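Local coordinates for cell division control protein (Pyrococcus abyssi, PDB 6RPP), which is the CDC21-1 intein of an archaeal MCM replicative helicase, a HINT-fold domain that probably excises itself from its precursor by protein splicing, at residues Y54-D57 and K62-K65; P98-E103 and V107-A112. The protein carries 2 engineered substitutions. All coordinates share one frame; numbering follows the deposited sequence.

Interaction 1: Y54-D57 and K62-K65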
ATOM      1  N   TYR A  54      11.133  -0.242  -0.397  1.00 19.44           N
ATOM      2  CA  TYR A  54      11.576  -0.912   0.821  1.00 22.88           C
ATOM      3  C   TYR A  54      10.467  -1.858   1.262  1.00 19.04           C
ATOM      4  O   TYR A  54       9.297  -1.465   1.303  1.00 18.85           O
ATOM      5  CB  TYR A  54      11.880   0.092   1.945  1.00 19.10           C
ATOM      6  CG  TYR A  54      13.174   0.842   1.714  1.00 21.18           C
ATOM      7  CD1 TYR A  54      14.400   0.234   1.987  1.00 23.29           C
ATOM      8  CD2 TYR A  54      13.171   2.131   1.203  1.00 29.17           C
ATOM      9  CE1 TYR A  54      15.566   0.903   1.769  1.00 27.84           C
ATOM     10  CE2 TYR A  54      14.333   2.809   0.998  1.00 29.82           C
ATOM     11  CZ  TYR A  54      15.527   2.191   1.287  1.00 25.89           C
ATOM     12  OH  TYR A  54      16.704   2.848   1.086  1.00 32.85           O
ATOM     13  N   SER A  55      10.863  -3.085   1.609  1.00 21.05           N
ATOM     14  CA  SER A  55       9.924  -4.106   2.045  1.00 18.94           C
ATOM     15  C   SER A  55      10.326  -4.715   3.377  1.00 25.49           C
ATOM     16  O   SER A  55      11.506  -4.915   3.654  1.00 25.25           O
ATOM     17  CB  SER A  55       9.806  -5.163   1.016  1.00 22.80           C
ATOM     18  OG  SER A  55       9.430  -4.572  -0.223  1.00 21.70           O
ATOM     19  N   LEU A  56       9.320  -5.027   4.180  1.00 21.00           N
ATOM     20  CA  LEU A  56       9.535  -5.782   5.413  1.00 23.66           C
ATOM     21  C   LEU A  56       9.571  -7.288   5.161  1.00 21.22           C
ATOM     22  O   LEU A  56       8.734  -7.840   4.438  1.00 22.85           O
ATOM     23  CB  LEU A  56       8.428  -5.455   6.404  1.00 21.55           C
ATOM     24  CG  LEU A  56       8.483  -6.059   7.803  1.00 22.67           C
ATOM     25  CD1 LEU A  56       9.709  -5.598   8.563  1.00 24.33           C
ATOM     26  CD2 LEU A  56       7.198  -5.689   8.532  1.00 23.37           C
ATOM     27  N   ASP A  57      10.564  -7.955   5.766  1.00 20.27           N
ATOM     28  CA  ASP A  57      10.601  -9.408   5.898  1.00 18.96           C
ATOM     29  C   ASP A  57       9.825  -9.742   7.162  1.00 23.83           C
ATOM     30  O   ASP A  57      10.295  -9.458   8.266  1.00 31.51           O
ATOM     31  CB  ASP A  57      12.065  -9.847   5.968  1.00 25.91           C
ATOM     32  CG  ASP A  57      12.239 -11.341   6.056  1.00 34.90           C
ATOM     33  OD1 ASP A  57      11.417 -12.038   6.674  1.00 31.44           O
ATOM     34  OD2 ASP A  57      13.250 -11.819   5.517  1.00 39.90           O
ATOM     35  N   LYS A  62      13.477  -7.658   9.241  1.00 28.59           N
ATOM     36  CA  LYS A  62      14.466  -6.840   8.553  1.00 32.78           C
ATOM     37  C   LYS A  62      13.775  -6.042   7.460  1.00 34.91           C
ATOM     38  O   LYS A  62      12.809  -6.506   6.864  1.00 30.71           O
ATOM     39  CB  LYS A  62      15.555  -7.718   7.930  1.00 34.29           C
ATOM     40  CG  LYS A  62      16.671  -8.079   8.914  1.00 56.37           C
ATOM     41  CD  LYS A  62      18.019  -8.248   8.236  1.00 77.30           C
ATOM     42  CE  LYS A  62      18.000  -9.364   7.203  1.00 83.69           C
ATOM     43  NZ  LYS A  62      19.225 -10.224   7.291  1.00 85.77           N
ATOM     44  N   VAL A  63      14.257  -4.824   7.219  1.00 32.72           N
ATOM     45  CA  VAL A  63      13.802  -4.008   6.090  1.00 29.96           C
ATOM     46  C   VAL A  63      14.836  -4.112   4.988  1.00 27.86           C
ATOM     47  O   VAL A  63      16.029  -3.871   5.225  1.00 32.25           O
ATOM     48  CB  VAL A  63      13.596  -2.544   6.491  1.00 30.05           C
ATOM     49  CG1 VAL A  63      13.137  -1.712   5.267  1.00 29.83           C
ATOM     50  CG2 VAL A  63      12.630  -2.431   7.631  1.00 29.91           C
ATOM     51  N   ARG A  64      14.381  -4.442   3.786  1.00 26.41           N
ATOM     52  CA  ARG A  64      15.253  -4.696   2.649  1.00 27.59           C
ATOM     53  C   ARG A  64      14.782  -3.911   1.438  1.00 28.41           C
ATOM     54  O   ARG A  64      13.589  -3.662   1.256  1.00 24.13           O
ATOM     55  CB  ARG A  64      15.279  -6.188   2.271  1.00 33.97           C
ATOM     56  CG  ARG A  64      16.177  -7.071   3.125  1.00 43.34           C
ATOM     57  CD  ARG A  64      16.428  -8.370   2.393  1.00 52.17           C
ATOM     58  NE  ARG A  64      16.914  -9.423   3.276  1.00 59.68           N
ATOM     59  CZ  ARG A  64      16.124 -10.312   3.869  1.00 63.88           C
ATOM     60  NH1 ARG A  64      14.810 -10.277   3.660  1.00 55.61           N
ATOM     61  NH2 ARG A  64      16.649 -11.243   4.651  1.00 68.80           N
ATOM     62  N   LYS A  65      15.718  -3.525   0.580  1.00 27.49           N
ATOM     63  CA  LYS A  65      15.301  -2.971  -0.702  1.00 22.45           C
ATOM     64  C   LYS A  65      14.794  -4.099  -1.588  1.00 22.55           C
ATOM     65  O   LYS A  65      15.326  -5.217  -1.564  1.00 26.75           O
ATOM     66  CB  LYS A  65      16.465  -2.241  -1.403  1.00 28.41           C
ATOM     67  CG  LYS A  65      16.968  -1.007  -0.693  1.00 33.52           C
ATOM     68  CD  LYS A  65      18.128  -0.363  -1.451  1.00 42.21           C
ATOM     69  CE  LYS A  65      18.539   0.933  -0.763  1.00 49.05           C
ATOM     70  NZ  LYS A  65      19.838   1.476  -1.256  1.00 62.02           N
TER
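Y54 lays its ring alongside the aliphatic chain of K65, the two side chains pointing the same way from a non-hydrogen-bonded antiparallel pair. CE1 of Y54 lies 3.4 Å from CG of K65, and farther out the Y54 hydroxyl OH comes within 3.2 Å of K65 CE; the lysine chain, extended beyond CG, thus tracks the ring to its phenolic end. On the same face V63 crosses Y54 at about a right angle, its CG1 4.0 Å from Y54 CB. The opposite face carries S55 and R64, whose backbones form the hydrogen-bonded pair: S55 N reaches R64 O at 2.8 Å, and R64 N returns the bond to S55 O. Beyond them D57 N donates almost straight to K62 O, at 177°. A salt bridge closes this end. With CG anti to the backbone N (chi1 -178°), the D57 carboxylate is carried alongside R64, and OD2 accepts from R64 NH1 at 2.9 Å through its anti lone pair. The other carboxylate oxygen, OD1, takes T60 N of the turn, which would fix the group's rotation. S55 OG is bound to N157 O. These residues form the turn end of the hairpin of strands 44-56 and 63-75, with L56 and V63 packed on V129 of strand 128-140 and F164 of strand 163-166.

Interaction 2: P98-E103 and V107-A112; sequences PFFVLE and VAMRKA
R110 meets E103 end-on, NH1 to OE1 at 3.0 Å and NH2 to OE2 at 3.1 Å. Both oxygens lie close to the guanidinium plane, and the NH1 bond is nearly straight at 177°; yet the nitrogens approach from above the carboxylate plane, the two flat groups being turned 42° apart. The E103 side is poorly ordered, which limits how firmly this geometry can be read. At R110 the first torsion (chi1 -177°) points CG opposite the backbone N, and a bend at chi3 folds the guanidinium back over V101: CG1 of V101 lies over one guanidinium face, while V101 CG2 touches R110 CB at 3.8 Å. N119 OD1 accepts a further bond from R110 NH1. With an alanine here, the E103 carboxylate is likely to lose its paired cation, N119 OD1 its NH1 donor, and V101 CG1 the guanidinium face against it.

On the other face, M109 runs beside F100, its CG 3.9 Å from F100 CD1. Its sulfur makes an oblique Met-aromatic contact, SD being 5.2 Å from the F100 ring centroid. The bend at chi3 then turns CE onto P98, 3.7 Å from CB, and at the far end L102 CD1 meets V107 CG2. Two hydrogen-bonded backbone pairs, F99 with R110 and V101 with A108, set this register, and the extended strands place successive side chains on alternate faces.

The hairpin forms one margin of a six-stranded antiparallel sheet, with strand 106-111 outermost and strand 98-103 also bordering strand 120-125. F99 packs on I91 and V93 of strand 90-93, P98 and M109 touch H166 of strand 163-166, and L102 and V107 lie against W131 of strand 128-140.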
ATOM      1  N   PRO A  98      -5.684  -5.297   2.917  1.00 20.60           N
ATOM      2  CA  PRO A  98      -5.238  -5.974   4.136  1.00 24.18           C
ATOM      3  C   PRO A  98      -4.011  -5.320   4.747  1.00 25.20           C
ATOM      4  O   PRO A  98      -3.164  -4.758   4.059  1.00 25.31           O
ATOM      5  CB  PRO A  98      -4.923  -7.396   3.658  1.00 26.00           C
ATOM      6  CG  PRO A  98      -4.552  -7.236   2.243  1.00 25.47           C
ATOM      7  CD  PRO A  98      -5.336  -6.053   1.702  1.00 20.14           C
ATOM      8  N   PHE A  99      -3.923  -5.449   6.078  1.00 23.05           N
ATOM      9  CA  PHE A  99      -2.802  -5.014   6.885  1.00 22.84           C
ATOM     10  C   PHE A  99      -2.227  -6.222   7.594  1.00 21.15           C
ATOM     11  O   PHE A  99      -2.947  -7.151   7.914  1.00 23.75           O
ATOM     12  CB  PHE A  99      -3.227  -3.973   7.945  1.00 23.47           C
ATOM     13  CG  PHE A  99      -3.521  -2.643   7.368  1.00 20.88           C
ATOM     14  CD1 PHE A  99      -4.767  -2.410   6.796  1.00 23.88           C
ATOM     15  CD2 PHE A  99      -2.636  -1.617   7.459  1.00 21.05           C
ATOM     16  CE1 PHE A  99      -5.080  -1.153   6.243  1.00 25.27           C
ATOM     17  CE2 PHE A  99      -2.911  -0.365   6.896  1.00 25.27           C
ATOM     18  CZ  PHE A  99      -4.137  -0.110   6.314  1.00 23.42           C
ATOM     19  N   PHE A 100      -0.908  -6.220   7.774  1.00 25.59           N
ATOM     20  CA  PHE A 100      -0.250  -7.148   8.685  1.00 25.36           C
ATOM     21  C   PHE A 100      -0.588  -6.776  10.124  1.00 26.22           C
ATOM     22  O   PHE A 100      -0.316  -5.642  10.541  1.00 28.03           O
ATOM     23  CB  PHE A 100       1.265  -7.071   8.491  1.00 27.62           C
ATOM     24  CG  PHE A 100       1.699  -7.262   7.058  1.00 26.01           C
ATOM     25  CD1 PHE A 100       1.724  -8.528   6.495  1.00 28.30           C
ATOM     26  CD2 PHE A 100       2.050  -6.174   6.286  1.00 32.06           C
ATOM     27  CE1 PHE A 100       2.106  -8.707   5.173  1.00 31.66           C
ATOM     28  CE2 PHE A 100       2.421  -6.337   4.968  1.00 32.98           C
ATOM     29  CZ  PHE A 100       2.469  -7.586   4.410  1.00 29.59           C
ATOM     30  N   VAL A 101      -1.147  -7.718  10.895  1.00 26.37           N
ATOM     31  CA  VAL A 101      -1.494  -7.463  12.291  1.00 28.78           C
ATOM     32  C   VAL A 101      -0.785  -8.482  13.157  1.00 33.60           C
ATOM     33  O   VAL A 101      -0.910  -9.692  12.934  1.00 32.40           O
ATOM     34  CB  VAL A 101      -3.013  -7.529  12.555  1.00 27.84           C
ATOM     35  CG1 VAL A 101      -3.292  -7.375  14.046  1.00 29.93           C
ATOM     36  CG2 VAL A 101      -3.715  -6.423  11.762  1.00 26.46           C
ATOM     37  N   LEU A 102      -0.095  -8.004  14.176  1.00 29.62           N
ATOM     38  CA  LEU A 102       0.558  -8.890  15.121  1.00 31.57           C
ATOM     39  C   LEU A 102      -0.394  -9.137  16.279  1.00 41.00           C
ATOM     40  O   LEU A 102      -0.703  -8.221  17.040  1.00 38.48           O
ATOM     41  CB  LEU A 102       1.852  -8.260  15.613  1.00 36.70           C
ATOM     42  CG  LEU A 102       2.562  -9.002  16.740  1.00 41.08           C
ATOM     43  CD1 LEU A 102       3.172 -10.312  16.248  1.00 41.66           C
ATOM     44  CD2 LEU A 102       3.621  -8.095  17.361  1.00 40.56           C
ATOM     45  N   GLU A 103      -0.857 -10.372  16.433  1.00 42.07           N
ATOM     46  CA  GLU A 103      -1.795 -10.665  17.500  1.00 59.81           C
ATOM     47  C   GLU A 103      -1.338 -11.945  18.173  1.00 65.53           C
ATOM     48  O   GLU A 103      -1.207 -12.980  17.510  1.00 61.97           O
ATOM     49  CB  GLU A 103      -3.220 -10.779  16.956  1.00 69.88           C
ATOM     50  CG  GLU A 103      -4.282 -10.297  17.925  1.00 84.06           C
ATOM     51  CD  GLU A 103      -5.611 -10.057  17.240  1.00 92.61           C
ATOM     52  OE1 GLU A 103      -6.024  -8.883  17.123  1.00 93.21           O
ATOM     53  OE2 GLU A 103      -6.239 -11.045  16.809  1.00 97.45           O
ATOM     54  N   VAL A 107       1.701 -13.081  13.149  1.00 36.13           N
ATOM     55  CA  VAL A 107       1.287 -12.054  12.207  1.00 37.17           C
ATOM     56  C   VAL A 107       0.251 -12.668  11.286  1.00 38.95           C
ATOM     57  O   VAL A 107       0.488 -13.725  10.686  1.00 45.37           O
ATOM     58  CB  VAL A 107       2.484 -11.505  11.420  1.00 38.90           C
ATOM     59  CG1 VAL A 107       2.015 -10.471  10.398  1.00 44.86           C
ATOM     60  CG2 VAL A 107       3.499 -10.925  12.395  1.00 45.62           C
ATOM     61  N   ALA A 108      -0.909 -12.033  11.199  1.00 38.04           N
ATOM     62  CA  ALA A 108      -1.911 -12.423  10.235  1.00 38.74           C
ATOM     63  C   ALA A 108      -2.344 -11.186   9.482  1.00 43.72           C
ATOM     64  O   ALA A 108      -1.968 -10.058   9.817  1.00 40.73           O
ATOM     65  CB  ALA A 108      -3.120 -13.098  10.890  1.00 37.17           C
ATOM     66  N   MET A 109      -3.127 -11.389   8.445  1.00 38.82           N
ATOM     67  CA  MET A 109      -3.549 -10.256   7.656  1.00 32.90           C
ATOM     68  C   MET A 109      -5.028  -9.983   7.927  1.00 31.45           C
ATOM     69  O   MET A 109      -5.833 -10.901   8.098  1.00 35.46           O
ATOM     70  CB  MET A 109      -3.229 -10.478   6.165  1.00 34.16           C
ATOM     71  CG  MET A 109      -1.626 -10.315   5.830  1.00 27.21           C
ATOM     72  SD  MET A 109      -1.405 -10.974   4.161  1.00 64.88           S
ATOM     73  CE  MET A 109      -2.969 -10.557   3.377  1.00 63.47           C
ATOM     74  N   ARG A 110      -5.359  -8.694   8.018  1.00 27.37           N
ATOM     75  CA  ARG A 110      -6.687  -8.232   8.402  1.00 28.57           C
ATOM     76  C   ARG A 110      -7.092  -7.102   7.466  1.00 24.98           C
ATOM     77  O   ARG A 110      -6.346  -6.127   7.320  1.00 24.45           O
ATOM     78  CB  ARG A 110      -6.684  -7.744   9.851  1.00 29.44           C
ATOM     79  CG  ARG A 110      -8.039  -7.297  10.381  1.00 32.49           C
ATOM     80  CD  ARG A 110      -8.093  -7.415  11.908  1.00 40.49           C
ATOM     81  NE  ARG A 110      -7.823  -8.783  12.373  1.00 39.91           N
ATOM     82  CZ  ARG A 110      -7.352  -9.079  13.580  1.00 40.24           C
ATOM     83  NH1 ARG A 110      -7.118  -8.122  14.465  1.00 42.62           N
ATOM     84  NH2 ARG A 110      -7.118 -10.341  13.913  1.00 49.53           N
ATOM     85  N   LYS A 111      -8.301  -7.203   6.906  1.00 26.89           N
ATOM     86  CA  LYS A 111      -8.827  -6.160   6.038  1.00 21.60           C
ATOM     87  C   LYS A 111      -9.032  -4.865   6.822  1.00 20.98           C
ATOM     88  O   LYS A 111      -9.384  -4.868   8.013  1.00 24.65           O
ATOM     89  CB  LYS A 111     -10.163  -6.595   5.408  1.00 25.36           C
ATOM     90  CG  LYS A 111     -10.064  -7.741   4.408  1.00 29.73           C
ATOM     91  CD  LYS A 111     -11.467  -8.174   3.972  1.00 36.93           C
ATOM     92  CE  LYS A 111     -11.470  -9.485   3.200  1.00 44.49           C
ATOM     93  NZ  LYS A 111     -11.407  -9.251   1.728  1.00 53.71           N
ATOM     94  N   ALA A 112      -8.850  -3.737   6.121  1.00 21.15           N
ATOM     95  CA  ALA A 112      -9.007  -2.430   6.769  1.00 24.27           C
ATOM     96  C   ALA A 112     -10.339  -2.328   7.514  1.00 23.90           C
ATOM     97  O   ALA A 112     -10.407  -1.863   8.672  1.00 25.40           O
ATOM     98  CB  ALA A 112      -8.899  -1.320   5.715  1.00 24.66           C
TER

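How the interactions relate
Both contacts are antiparallel hairpin pairings within the intein splicing domain, in separate sheets, with centres about 17 Å apart and no direct touch. Each flanks a short turn and is only partly buried, but interaction 2 has the larger interface (642 against 441 Å²) and five buried residues among twelve, against two among eight. Its apolar contacts are aromatic and aliphatic (F99, F100, P98, L102), whereas interaction 1 pairs its Y54-K65 overlap with a small apolar patch. Each has an arginine-carboxylate bridge: one nitrogen to one oxygen in interaction 1, two to two in interaction 2. Strands 128-140 and 163-166 contribute side chains to both, giving the two hairpins shared neighbours.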